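Long-range contact in putative baseplate protein (Unidentified phage, PDB 2FSD), which probably recognises a receptor on the surface of Lactococcus lactis cells, as the head domain of the phage's receptor-binding protein: residues D33-V45 against L51-R63. Numbering follows the deposited sequence.
Sequences DIPWTDLNRASGV and LQARIINGVIYVR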
loop_
_atom_site.group_PDB
_atom_site.type_symbol
_atom_site.label_atom_id
_atom_site.label_comp_id
_atom_site.label_asym_id
_atom_site.label_seq_id
_atom_site.Cartn_x
_atom_site.Cartn_y
_atom_site.Cartn_z
ATOM N N ASP A 33 5.197 23.949 -0.396
ATOM C CA ASP A 33 4.634 22.921 -1.335
ATOM C C ASP A 33 5.613 22.566 -2.449
ATOM O O ASP A 33 6.046 23.434 -3.194
ATOM C CB ASP A 33 3.299 23.384 -1.950
ATOM C CG ASP A 33 2.088 23.052 -1.071
ATOM O OD1 ASP A 33 2.247 22.690 0.112
ATOM O OD2 ASP A 33 0.958 23.163 -1.575
ATOM N N ILE A 34 5.915 21.276 -2.570
ATOM C CA ILE A 34 6.865 20.779 -3.551
ATOM C C ILE A 34 6.078 20.163 -4.714
ATOM O O ILE A 34 5.266 19.257 -4.499
ATOM C CB ILE A 34 7.780 19.692 -2.940
ATOM C CG1 ILE A 34 8.465 20.190 -1.657
ATOM C CG2 ILE A 34 8.823 19.222 -3.951
ATOM C CD1 ILE A 34 9.610 21.155 -1.885
ATOM N N PRO A 35 6.323 20.630 -5.954
ATOM C CA PRO A 35 5.649 19.972 -7.085
ATOM C C PRO A 35 6.167 18.542 -7.321
ATOM O O PRO A 35 7.113 18.090 -6.653
ATOM C CB PRO A 35 5.991 20.876 -8.274
ATOM C CG PRO A 35 7.247 21.547 -7.889
ATOM C CD PRO A 35 7.200 21.730 -6.402
ATOM N N TRP A 36 5.527 17.842 -8.252
ATOM C CA TRP A 36 5.968 16.528 -8.664
ATOM C C TRP A 36 7.454 16.601 -9.021
ATOM O O TRP A 36 7.872 17.447 -9.835
ATOM C CB TRP A 36 5.169 16.039 -9.864
ATOM C CG TRP A 36 3.795 15.443 -9.566
ATOM C CD1 TRP A 36 2.616 15.784 -10.161
ATOM C CD2 TRP A 36 3.486 14.375 -8.656
ATOM N NE1 TRP A 36 1.591 15.012 -9.677
ATOM C CE2 TRP A 36 2.091 14.140 -8.749
ATOM C CE3 TRP A 36 4.247 13.590 -7.776
ATOM C CZ2 TRP A 36 1.441 13.160 -7.983
ATOM C CZ3 TRP A 36 3.603 12.618 -7.017
ATOM C CH2 TRP A 36 2.211 12.415 -7.124
ATOM N N THR A 37 8.239 15.735 -8.377
ATOM C CA THR A 37 9.691 15.684 -8.514
ATOM C C THR A 37 10.102 14.220 -8.619
ATOM O O THR A 37 9.613 13.392 -7.861
ATOM C CB THR A 37 10.374 16.296 -7.285
ATOM O OG1 THR A 37 9.839 17.602 -7.041
ATOM C CG2 THR A 37 11.888 16.383 -7.459
ATOM N N ASP A 38 10.986 13.915 -9.571
ATOM C CA ASP A 38 11.562 12.582 -9.695
ATOM C C ASP A 38 12.447 12.273 -8.486
ATOM O O ASP A 38 13.254 13.103 -8.062
ATOM C CB ASP A 38 12.415 12.467 -10.968
ATOM C CG ASP A 38 11.610 12.632 -12.238
ATOM O OD1 ASP A 38 10.457 12.126 -12.319
ATOM O OD2 ASP A 38 12.146 13.283 -13.168
ATOM N N LEU A 39 12.309 11.073 -7.938
ATOM C CA LEU A 39 13.246 10.616 -6.930
ATOM C C LEU A 39 14.529 10.233 -7.651
ATOM O O LEU A 39 14.515 9.987 -8.863
ATOM C CB LEU A 39 12.718 9.413 -6.159
ATOM C CG LEU A 39 11.721 9.680 -5.038
ATOM C CD1 LEU A 39 10.439 10.281 -5.592
ATOM C CD2 LEU A 39 11.440 8.377 -4.281
ATOM N N ASN A 40 15.623 10.213 -6.895
ATOM C CA ASN A 40 16.887 9.636 -7.357
ATOM C C ASN A 40 16.809 8.132 -7.159
ATOM O O ASN A 40 16.459 7.670 -6.074
ATOM C CB ASN A 40 18.079 10.237 -6.581
ATOM C CG ASN A 40 18.096 11.776 -6.637
ATOM O OD1 ASN A 40 17.927 12.362 -7.705
ATOM N ND2 ASN A 40 18.265 12.425 -5.481
ATOM N N ARG A 41 17.107 7.377 -8.207
ATOM C CA ARG A 41 17.032 5.923 -8.142
ATOM C C ARG A 41 18.335 5.299 -7.647
ATOM O O ARG A 41 19.440 5.695 -8.067
ATOM C CB ARG A 41 16.674 5.335 -9.505
ATOM C CG ARG A 41 15.285 5.710 -9.990
ATOM C CD ARG A 41 15.263 5.762 -11.486
ATOM N NE ARG A 41 14.009 6.285 -12.030
ATOM C CZ ARG A 41 13.063 5.558 -12.622
ATOM N NH1 ARG A 41 13.180 4.243 -12.741
ATOM N NH2 ARG A 41 11.985 6.156 -13.114
ATOM N N ALA A 42 18.179 4.302 -6.772
ATOM C CA ALA A 42 19.301 3.569 -6.173
ATOM C C ALA A 42 19.972 2.711 -7.233
ATOM O O ALA A 42 19.408 2.475 -8.300
ATOM C CB ALA A 42 18.800 2.696 -5.001
ATOM N N SER A 43 21.178 2.233 -6.950
ATOM C CA SER A 43 21.884 1.386 -7.904
ATOM C C SER A 43 21.081 0.122 -8.268
ATOM O O SER A 43 20.297 -0.403 -7.469
ATOM C CB SER A 43 23.279 1.013 -7.391
ATOM O OG SER A 43 23.313 0.854 -5.992
ATOM N N GLY A 44 21.259 -0.331 -9.504
ATOM C CA GLY A 44 20.592 -1.529 -9.990
ATOM C C GLY A 44 19.169 -1.289 -10.450
ATOM O O GLY A 44 18.552 -2.160 -11.077
ATOM N N VAL A 45 18.642 -0.106 -10.149
ATOM C CA VAL A 45 17.262 0.217 -10.473
ATOM C C VAL A 45 17.252 0.703 -11.903
ATOM O O VAL A 45 18.131 1.475 -12.304
ATOM C CB VAL A 45 16.705 1.296 -9.521
ATOM C CG1 VAL A 45 15.304 1.761 -9.965
ATOM C CG2 VAL A 45 16.681 0.753 -8.101
ATOM N N LEU A 51 8.986 7.547 -11.144
ATOM C CA LEU A 51 9.091 7.512 -9.687
ATOM C C LEU A 51 9.238 8.932 -9.196
ATOM O O LEU A 51 10.273 9.562 -9.399
ATOM C CB LEU A 51 10.304 6.694 -9.235
ATOM C CG LEU A 51 10.537 6.652 -7.728
ATOM C CD1 LEU A 51 9.362 6.013 -6.960
ATOM C CD2 LEU A 51 11.857 5.936 -7.412
ATOM N N GLN A 52 8.191 9.436 -8.562
ATOM C CA GLN A 52 8.137 10.833 -8.177
ATOM C C GLN A 52 7.300 11.075 -6.909
ATOM O O GLN A 52 6.489 10.246 -6.504
ATOM C CB GLN A 52 7.607 11.664 -9.353
ATOM C CG GLN A 52 6.371 11.072 -10.006
ATOM C CD GLN A 52 5.757 11.955 -11.063
ATOM O OE1 GLN A 52 6.255 13.026 -11.362
ATOM N NE2 GLN A 52 4.660 11.503 -11.631
ATOM N N ALA A 53 7.536 12.224 -6.288
ATOM C CA ALA A 53 6.837 12.632 -5.085
ATOM C C ALA A 53 6.515 14.144 -5.105
ATOM O O ALA A 53 7.160 14.928 -5.825
ATOM C CB ALA A 53 7.646 12.265 -3.858
ATOM N N ARG A 54 5.497 14.529 -4.330
ATOM C CA ARG A 54 5.064 15.930 -4.198
ATOM C C ARG A 54 4.552 16.185 -2.772
ATOM O O ARG A 54 4.155 15.253 -2.066
ATOM C CB ARG A 54 3.959 16.247 -5.216
ATOM C CG ARG A 54 2.571 15.916 -4.711
ATOM C CD ARG A 54 1.510 15.870 -5.785
ATOM N NE ARG A 54 1.337 17.138 -6.476
ATOM C CZ ARG A 54 0.317 17.441 -7.278
ATOM N NH1 ARG A 54 -0.669 16.585 -7.501
ATOM N NH2 ARG A 54 0.288 18.627 -7.858
ATOM N N ILE A 55 4.565 17.446 -2.352
ATOM C CA ILE A 55 3.996 17.838 -1.057
ATOM C C ILE A 55 2.952 18.923 -1.290
ATOM O O ILE A 55 3.265 19.983 -1.859
ATOM C CB ILE A 55 5.066 18.336 -0.068
ATOM C CG1 ILE A 55 6.046 17.208 0.261
ATOM C CG2 ILE A 55 4.413 18.865 1.239
ATOM C CD1 ILE A 55 7.306 17.663 0.958
ATOM N N ILE A 56 1.711 18.641 -0.894
ATOM C CA ILE A 56 0.638 19.626 -0.938
ATOM C C ILE A 56 0.000 19.720 0.446
ATOM O O ILE A 56 -0.557 18.745 0.958
ATOM C CB ILE A 56 -0.468 19.258 -1.935
ATOM C CG1 ILE A 56 0.102 18.708 -3.236
ATOM C CG2 ILE A 56 -1.384 20.486 -2.199
ATOM C CD1 ILE A 56 -0.913 17.957 -4.016
ATOM N N ASN A 57 0.091 20.892 1.054
ATOM C CA ASN A 57 -0.519 21.130 2.362
ATOM C C ASN A 57 -0.126 20.130 3.466
ATOM O O ASN A 57 -0.980 19.528 4.099
ATOM C CB ASN A 57 -2.047 21.197 2.208
ATOM C CG ASN A 57 -2.705 22.108 3.246
ATOM O OD1 ASN A 57 -2.032 22.686 4.098
ATOM N ND2 ASN A 57 -4.025 22.237 3.168
ATOM N N GLY A 58 1.173 19.965 3.690
ATOM C CA GLY A 58 1.685 19.129 4.791
ATOM C C GLY A 58 1.594 17.626 4.596
ATOM O O GLY A 58 1.882 16.855 5.520
ATOM N N VAL A 59 1.210 17.213 3.383
ATOM C CA VAL A 59 1.005 15.804 3.022
ATOM C C VAL A 59 1.886 15.462 1.816
ATOM O O VAL A 59 1.865 16.154 0.781
ATOM C CB VAL A 59 -0.469 15.530 2.649
ATOM C CG1 VAL A 59 -0.660 14.098 2.138
ATOM C CG2 VAL A 59 -1.392 15.802 3.847
ATOM N N ILE A 60 2.656 14.387 1.957
ATOM C CA ILE A 60 3.491 13.901 0.878
ATOM C C ILE A 60 2.773 12.764 0.138
ATOM O O ILE A 60 2.157 11.896 0.764
ATOM C CB ILE A 60 4.885 13.463 1.400
ATOM C CG1 ILE A 60 5.834 13.181 0.226
ATOM C CG2 ILE A 60 4.786 12.247 2.327
ATOM C CD1 ILE A 60 7.275 12.938 0.637
ATOM N N TYR A 61 2.854 12.803 -1.193
ATOM C CA TYR A 61 2.334 11.779 -2.084
ATOM C C TYR A 61 3.499 11.194 -2.867
ATOM O O TYR A 61 4.323 11.928 -3.393
ATOM C CB TYR A 61 1.328 12.371 -3.082
ATOM C CG TYR A 61 0.165 13.071 -2.429
ATOM C CD1 TYR A 61 -1.066 12.445 -2.316
ATOM C CD2 TYR A 61 0.303 14.348 -1.903
ATOM C CE1 TYR A 61 -2.136 13.069 -1.696
ATOM C CE2 TYR A 61 -0.761 14.978 -1.273
ATOM C CZ TYR A 61 -1.979 14.327 -1.176
ATOM O OH TYR A 61 -3.042 14.933 -0.569
ATOM N N VAL A 62 3.558 9.874 -2.950
ATOM C CA VAL A 62 4.594 9.203 -3.718
ATOM C C VAL A 62 3.922 8.179 -4.625
ATOM O O VAL A 62 3.020 7.459 -4.204
ATOM C CB VAL A 62 5.640 8.513 -2.816
ATOM C CG1 VAL A 62 6.911 8.221 -3.599
ATOM C CG2 VAL A 62 5.960 9.359 -1.595
ATOM N N ARG A 63 4.360 8.132 -5.877
ATOM C CA ARG A 63 3.872 7.124 -6.816
ATOM C C ARG A 63 4.989 6.533 -7.659
ATOM O O ARG A 63 5.957 7.201 -7.986
ATOM C CB ARG A 63 2.786 7.698 -7.721
ATOM C CG ARG A 63 3.181 8.962 -8.446
ATOM C CD ARG A 63 2.134 9.288 -9.488
ATOM N NE ARG A 63 2.387 10.570 -10.130
ATOM C CZ ARG A 63 1.466 11.273 -10.786
ATOM N NH1 ARG A 63 0.218 10.841 -10.885
ATOM N NH2 ARG A 63 1.791 12.432 -11.332
HETATM O O HOH W 1 10.720 9.303 -12.668
HETATM O O HOH W 2 13.253 8.796 -10.560
#
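The indole of W36 reaches across its neighbouring strand and is sandwiched between two arginines, R63 on one face and R54 on the other. The R63 guanidinium lies nearly parallel to the ring (planes 14° apart), its CZ 3.8 Å from the centroid of the six-membered ring of W36. From the opposite face R54 brings CD over that ring and its guanidinium over the five-membered one, with CZ 4.0 Å from the latter's centroid. Both are cation-pi contacts, which suit a large, electron-rich indole at a partly exposed sheet surface. The bend in R54 (chi3 -61°) folds its end back across W36, whereas R63 arrives on an extended chain.

Apolar packing occupies the other side of the sheet. L39 CD1 meets A53 CB at 3.8 Å, where the small methyl admits the leucine branch, and L39 crosses L51 at about a right angle. Beta-branched I34 and I55, well suited to strands, lie side by side.

Antiparallel backbone bonds join the strands: T37 and A53 exchange a pair, and L39 N donates a hydrogen bond of 2.9 Å to L51 O. At the type I' turn, OD1 of D33 accepts a hydrogen bond from N57 N (3.0 Å).

Strands 34-41 and 50-56 form a beta hairpin in the antiparallel barrel; strand 59-68 continues the sheet toward strand 132-140, while F87 from a loop packs on I34, A53 and I55.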